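Local coordinates for flavoprotein (Thermotoga maritima, PDB 5V8S) that probably transfers electrons through FMN to a di-iron centre, as an oxidoreductase of the flavo-diiron protein family, at residues 155-160 with 225-230; 219-224 with 257-262. The protein carries 1 engineered substitution. All coordinates share one frame; numbering follows the deposited sequence.

Interaction 1 (155-160 with 225-230); sequences KFVMTP and AEKLSS
The long side chain of Lys227 runs alongside Val157, the two side chains passing in opposite directions, with Lys227 CE 4.0 Å from Val157 CG1. Beyond CG the lysine is fully extended, and this straight reach carries its ammonium from helix 218-228 to the end of strand 152-158. There Lys227 NZ donates a hydrogen bond of 2.7 Å to Met158 O. The bond meets the carbonyl at a C=O...N angle of 143°, with the nitrogen tilted 21° from the carbonyl plane. Lysine suits this partly exposed place because one side chain does two jobs: its aliphatic portion covers a valine, while its charged end takes up a backbone oxygen where the strand gives way to loop. The same ammonium forms a salt bridge with Asp143, whose other carboxylate oxygen accepts from the backbone N of Met158. Lysine and aspartate together thus hold both peptide groups of Met158.

Deeper in the contact the chemistry is purely apolar. Val157 points toward the helix, and CG1, anti to the backbone N (chi1 178°), is the methyl that touches Leu228 CD2, at 4.0 Å. Both residues are buried; a branched valine fits a strand, and the longer leucine spans the distance from the helix, where the nearest CA atoms, those of Val157 and Leu228, are still 8.1 Å apart. Phe156 and the side chain of Met158 also pack on Met168, in the neighbouring strand 168-172 of the same sheet. Ser229 OG donates a hydrogen bond to Glu226 O, 2.7 Å away. A helix laid over one face of a mixed beta-sheet by way of valine and leucine is the layered alpha/beta packing of the metallo-beta-lactamase fold.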
loop_
_atom_site.group_PDB
_atom_site.type_symbol
_atom_site.label_atom_id
_atom_site.label_comp_id
_atom_site.label_asym_id
_atom_site.label_seq_id
_atom_site.Cartn_x
_atom_site.Cartn_y
_atom_site.Cartn_z
ATOM N N LYS A 155 5.754 41.323 8.366
ATOM C CA LYS A 155 4.647 40.984 9.246
ATOM C C LYS A 155 4.487 39.471 9.257
ATOM O O LYS A 155 4.450 38.842 8.199
ATOM C CB LYS A 155 3.358 41.638 8.752
ATOM C CG LYS A 155 2.156 41.397 9.650
ATOM C CD LYS A 155 0.935 42.172 9.174
ATOM C CE LYS A 155 -0.155 42.176 10.230
ATOM N NZ LYS A 155 0.305 42.834 11.509
ATOM N N PHE A 156 4.416 38.886 10.449
ATOM C CA PHE A 156 4.351 37.440 10.604
ATOM C C PHE A 156 2.951 37.041 11.040
ATOM O O PHE A 156 2.426 37.559 12.031
ATOM C CB PHE A 156 5.420 36.963 11.587
ATOM C CG PHE A 156 6.794 37.339 11.149
ATOM C CD1 PHE A 156 7.458 36.582 10.217
ATOM C CD2 PHE A 156 7.370 38.523 11.581
ATOM C CE1 PHE A 156 8.702 36.950 9.757
ATOM C CE2 PHE A 156 8.613 38.891 11.134
ATOM C CZ PHE A 156 9.282 38.104 10.207
ATOM N N VAL A 157 2.355 36.116 10.300
ATOM C CA VAL A 157 0.994 35.677 10.547
ATOM C C VAL A 157 1.036 34.175 10.805
ATOM O O VAL A 157 1.423 33.398 9.922
ATOM C CB VAL A 157 0.093 35.996 9.349
ATOM C CG1 VAL A 157 -1.308 35.483 9.597
ATOM C CG2 VAL A 157 0.110 37.509 9.047
ATOM N N MET A 158 0.624 33.768 11.999
ATOM C CA MET A 158 0.593 32.341 12.312
ATOM C C MET A 158 -0.553 31.678 11.556
ATOM O O MET A 158 -1.682 32.176 11.552
ATOM C CB MET A 158 0.408 32.127 13.814
ATOM C CG MET A 158 1.477 32.761 14.698
ATOM S SD MET A 158 3.179 32.348 14.283
ATOM C CE MET A 158 3.752 33.898 13.581
ATOM N N THR A 159 -0.260 30.565 10.902
ATOM C CA THR A 159 -1.275 29.779 10.205
ATOM C C THR A 159 -1.111 28.330 10.643
ATOM O O THR A 159 -0.694 27.466 9.861
ATOM C CB THR A 159 -1.163 29.947 8.686
ATOM O OG1 THR A 159 0.116 29.484 8.234
ATOM C CG2 THR A 159 -1.342 31.424 8.302
ATOM N N PRO A 160 -1.444 28.031 11.900
ATOM C CA PRO A 160 -1.119 26.710 12.459
ATOM C C PRO A 160 -1.825 25.575 11.736
ATOM O O PRO A 160 -2.922 25.726 11.199
ATOM C CB PRO A 160 -1.593 26.811 13.912
ATOM C CG PRO A 160 -2.636 27.895 13.900
ATOM C CD PRO A 160 -2.217 28.864 12.838
ATOM N N ALA A 225 -7.169 31.103 5.209
ATOM C CA ALA A 225 -7.595 32.006 4.144
ATOM C C ALA A 225 -8.364 33.194 4.703
ATOM O O ALA A 225 -8.204 34.321 4.227
ATOM C CB ALA A 225 -8.447 31.244 3.134
ATOM N N GLU A 226 -9.218 32.959 5.701
ATOM C CA GLU A 226 -9.959 34.046 6.340
ATOM C C GLU A 226 -9.002 35.040 6.981
ATOM O O GLU A 226 -9.189 36.260 6.889
ATOM C CB GLU A 226 -10.886 33.446 7.401
ATOM C CG GLU A 226 -11.563 34.443 8.334
ATOM C CD GLU A 226 -12.661 35.219 7.645
ATOM O OE1 GLU A 226 -13.482 34.585 6.947
ATOM O OE2 GLU A 226 -12.699 36.462 7.795
ATOM N N LYS A 227 -7.970 34.524 7.640
ATOM C CA LYS A 227 -6.982 35.369 8.293
ATOM C C LYS A 227 -6.244 36.232 7.287
ATOM O O LYS A 227 -6.019 37.424 7.524
ATOM C CB LYS A 227 -5.990 34.467 9.012
ATOM C CG LYS A 227 -5.498 35.000 10.302
ATOM C CD LYS A 227 -4.769 33.933 11.067
ATOM C CE LYS A 227 -4.139 34.544 12.279
ATOM N NZ LYS A 227 -3.476 33.531 13.095
ATOM N N LEU A 228 -5.845 35.654 6.164
ATOM C CA LEU A 228 -5.086 36.386 5.168
ATOM C C LEU A 228 -5.957 37.330 4.348
ATOM O O LEU A 228 -5.418 38.221 3.679
ATOM C CB LEU A 228 -4.338 35.397 4.263
ATOM C CG LEU A 228 -3.293 34.532 4.992
ATOM C CD1 LEU A 228 -2.630 33.563 4.038
ATOM C CD2 LEU A 228 -2.239 35.396 5.657
ATOM N N SER A 229 -7.283 37.191 4.421
ATOM C CA SER A 229 -8.161 37.982 3.566
ATOM C C SER A 229 -8.160 39.457 3.939
ATOM O O SER A 229 -8.622 40.278 3.143
ATOM C CB SER A 229 -9.591 37.442 3.625
ATOM O OG SER A 229 -10.202 37.760 4.860
ATOM N N SER A 230 -7.677 39.812 5.127
ATOM C CA SER A 230 -7.567 41.214 5.514
ATOM C C SER A 230 -6.283 41.867 5.023
ATOM O O SER A 230 -6.065 43.054 5.295
ATOM C CB SER A 230 -7.635 41.345 7.034
ATOM O OG SER A 230 -6.401 40.974 7.621
#

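Interaction 2 (219-224 with 257-262); sequences NYILEG and SVAKGD
Ala259 presses its single methyl between Ile221 and Leu222, and this is the tight part of the contact: Ala259 CB lies 3.8 Å from Ile221 CG2 and equally 3.8 Å from Leu222 CD2. A side chain this small lets helices 218-228 and 248-260 come close, the CA atoms of Ile221 and Ala259 being only 6.5 Å apart. Of the isoleucine, CG2, anti to the backbone N, comes closest, with CB and CD1 beside it on the same methyl; the buried Ile221 also packs on Ile210 and Ile214 of helix 196-214.

Toward solvent the packing thins. Leu222 crosses Lys260 at about a right angle, and Leu222 CD2 meets Lys260 CG at 3.9 Å. Lysine suits this exposed position because its first methylenes can shield leucine while the chain runs on to a charge. Helix 248-260 then ends: Gly261, with phi 72°, returns its N to Val258 O, while Asp262 N bonds to Ser257 O. Glycine readily adopts such a positive phi. Here is alanine-mediated close packing of two helices beside a Schellman motif, ahead of strand 267-273 of the parallel flavodoxin-like sheet, with Gly261 O bonded to Lys353.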
loop_
_atom_site.group_PDB
_atom_site.type_symbol
_atom_site.label_atom_id
_atom_site.label_comp_id
_atom_site.label_asym_id
_atom_site.label_seq_id
_atom_site.Cartn_x
_atom_site.Cartn_y
_atom_site.Cartn_z
ATOM N N ASN A 219 -9.826 22.030 7.316
ATOM C CA ASN A 219 -10.586 23.097 7.965
ATOM C C ASN A 219 -9.689 24.282 8.307
ATOM O O ASN A 219 -10.147 25.437 8.309
ATOM C CB ASN A 219 -11.299 22.567 9.212
ATOM C CG ASN A 219 -10.354 22.348 10.388
ATOM O OD1 ASN A 219 -9.706 21.294 10.504
ATOM N ND2 ASN A 219 -10.268 23.349 11.270
ATOM N N TYR A 220 -8.401 24.030 8.553
ATOM C CA TYR A 220 -7.469 25.111 8.859
ATOM C C TYR A 220 -7.061 25.893 7.616
ATOM O O TYR A 220 -6.566 27.023 7.741
ATOM C CB TYR A 220 -6.226 24.549 9.554
ATOM C CG TYR A 220 -6.456 24.143 10.992
ATOM C CD1 TYR A 220 -6.373 25.078 12.020
ATOM C CD2 TYR A 220 -6.727 22.826 11.328
ATOM C CE1 TYR A 220 -6.590 24.707 13.332
ATOM C CE2 TYR A 220 -6.939 22.451 12.627
ATOM C CZ TYR A 220 -6.869 23.390 13.628
ATOM O OH TYR A 220 -7.070 22.993 14.928
ATOM N N ILE A 221 -7.265 25.332 6.422
ATOM C CA ILE A 221 -7.101 26.111 5.200
ATOM C C ILE A 221 -8.125 27.224 5.173
ATOM O O ILE A 221 -7.809 28.375 4.858
ATOM C CB ILE A 221 -7.243 25.200 3.958
ATOM C CG1 ILE A 221 -6.049 24.262 3.848
ATOM C CG2 ILE A 221 -7.403 26.030 2.662
ATOM C CD1 ILE A 221 -6.237 23.206 2.764
ATOM N N LEU A 222 -9.367 26.898 5.517
ATOM C CA LEU A 222 -10.419 27.903 5.518
ATOM C C LEU A 222 -10.144 28.978 6.558
ATOM O O LEU A 222 -10.308 30.175 6.282
ATOM C CB LEU A 222 -11.760 27.217 5.766
ATOM C CG LEU A 222 -12.084 26.132 4.740
ATOM C CD1 LEU A 222 -13.416 25.496 5.078
ATOM C CD2 LEU A 222 -12.096 26.714 3.333
ATOM N N GLU A 223 -9.713 28.577 7.755
ATOM C CA GLU A 223 -9.350 29.559 8.779
ATOM C C GLU A 223 -8.180 30.421 8.329
ATOM O O GLU A 223 -8.177 31.638 8.555
ATOM C CB GLU A 223 -8.982 28.849 10.082
ATOM C CG GLU A 223 -10.146 28.270 10.842
ATOM C CD GLU A 223 -9.767 27.884 12.265
ATOM O OE1 GLU A 223 -8.723 28.368 12.765
ATOM O OE2 GLU A 223 -10.519 27.103 12.884
ATOM N N GLY A 224 -7.157 29.804 7.733
ATOM C CA GLY A 224 -6.006 30.562 7.277
ATOM C C GLY A 224 -6.356 31.540 6.173
ATOM O O GLY A 224 -5.895 32.684 6.177
ATOM N N SER A 257 -11.491 26.143 -2.568
ATOM C CA SER A 257 -12.397 25.227 -3.256
ATOM C C SER A 257 -12.085 23.770 -2.927
ATOM O O SER A 257 -12.996 22.961 -2.703
ATOM C CB SER A 257 -12.290 25.454 -4.763
ATOM O OG SER A 257 -13.153 24.580 -5.443
ATOM N N VAL A 258 -10.803 23.414 -2.901
ATOM C CA VAL A 258 -10.418 22.058 -2.532
ATOM C C VAL A 258 -10.788 21.782 -1.083
ATOM O O VAL A 258 -11.331 20.720 -0.760
ATOM C CB VAL A 258 -8.920 21.836 -2.810
ATOM C CG1 VAL A 258 -8.425 20.506 -2.210
ATOM C CG2 VAL A 258 -8.654 21.885 -4.295
ATOM N N ALA A 259 -10.493 22.719 -0.183
ATOM C CA ALA A 259 -10.809 22.513 1.227
ATOM C C ALA A 259 -12.306 22.309 1.452
ATOM O O ALA A 259 -12.705 21.499 2.300
ATOM C CB ALA A 259 -10.287 23.681 2.060
ATOM N N LYS A 260 -13.151 23.041 0.711
ATOM C CA LYS A 260 -14.593 22.902 0.858
ATOM C C LYS A 260 -15.136 21.710 0.089
ATOM O O LYS A 260 -16.279 21.319 0.329
ATOM C CB LYS A 260 -15.329 24.163 0.389
ATOM C CG LYS A 260 -15.061 25.367 1.276
ATOM C CD LYS A 260 -16.148 26.429 1.192
ATOM C CE LYS A 260 -16.387 26.864 -0.213
ATOM N NZ LYS A 260 -16.934 28.278 -0.290
ATOM N N GLY A 261 -14.361 21.151 -0.835
ATOM C CA GLY A 261 -14.830 20.051 -1.673
ATOM C C GLY A 261 -15.855 20.479 -2.709
ATOM O O GLY A 261 -16.799 19.731 -2.978
ATOM N N ASP A 262 -15.693 21.659 -3.308
ATOM C CA ASP A 262 -16.617 22.109 -4.348
ATOM C C ASP A 262 -16.606 21.118 -5.512
ATOM O O ASP A 262 -15.535 20.859 -6.086
ATOM C CB ASP A 262 -16.227 23.488 -4.879
ATOM C CG ASP A 262 -16.482 24.614 -3.881
ATOM O OD1 ASP A 262 -17.160 24.419 -2.840
ATOM O OD2 ASP A 262 -15.970 25.706 -4.157
#

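Helix 218-228 serves both contacts, giving its last turn to interaction 1 and its earlier turns to interaction 2, with centres 14 Å apart. Interaction 1 seats the helix on a beta-sheet; interaction 2 seats it against another helix. Each is only partly buried, pairing two buried apolar residues with a lysine nearer the surface, but the lysines act differently: Lys227 uses its charge to hold a strand end, whereas Lys260 contributes methylene to the packing. Interaction 2 is wholly apolar across its segments and lies closer to the centre of the chain. The two touch where Pro160 O packs 3.6 Å from Tyr220 CD1, joining the loop after the strand to the helix.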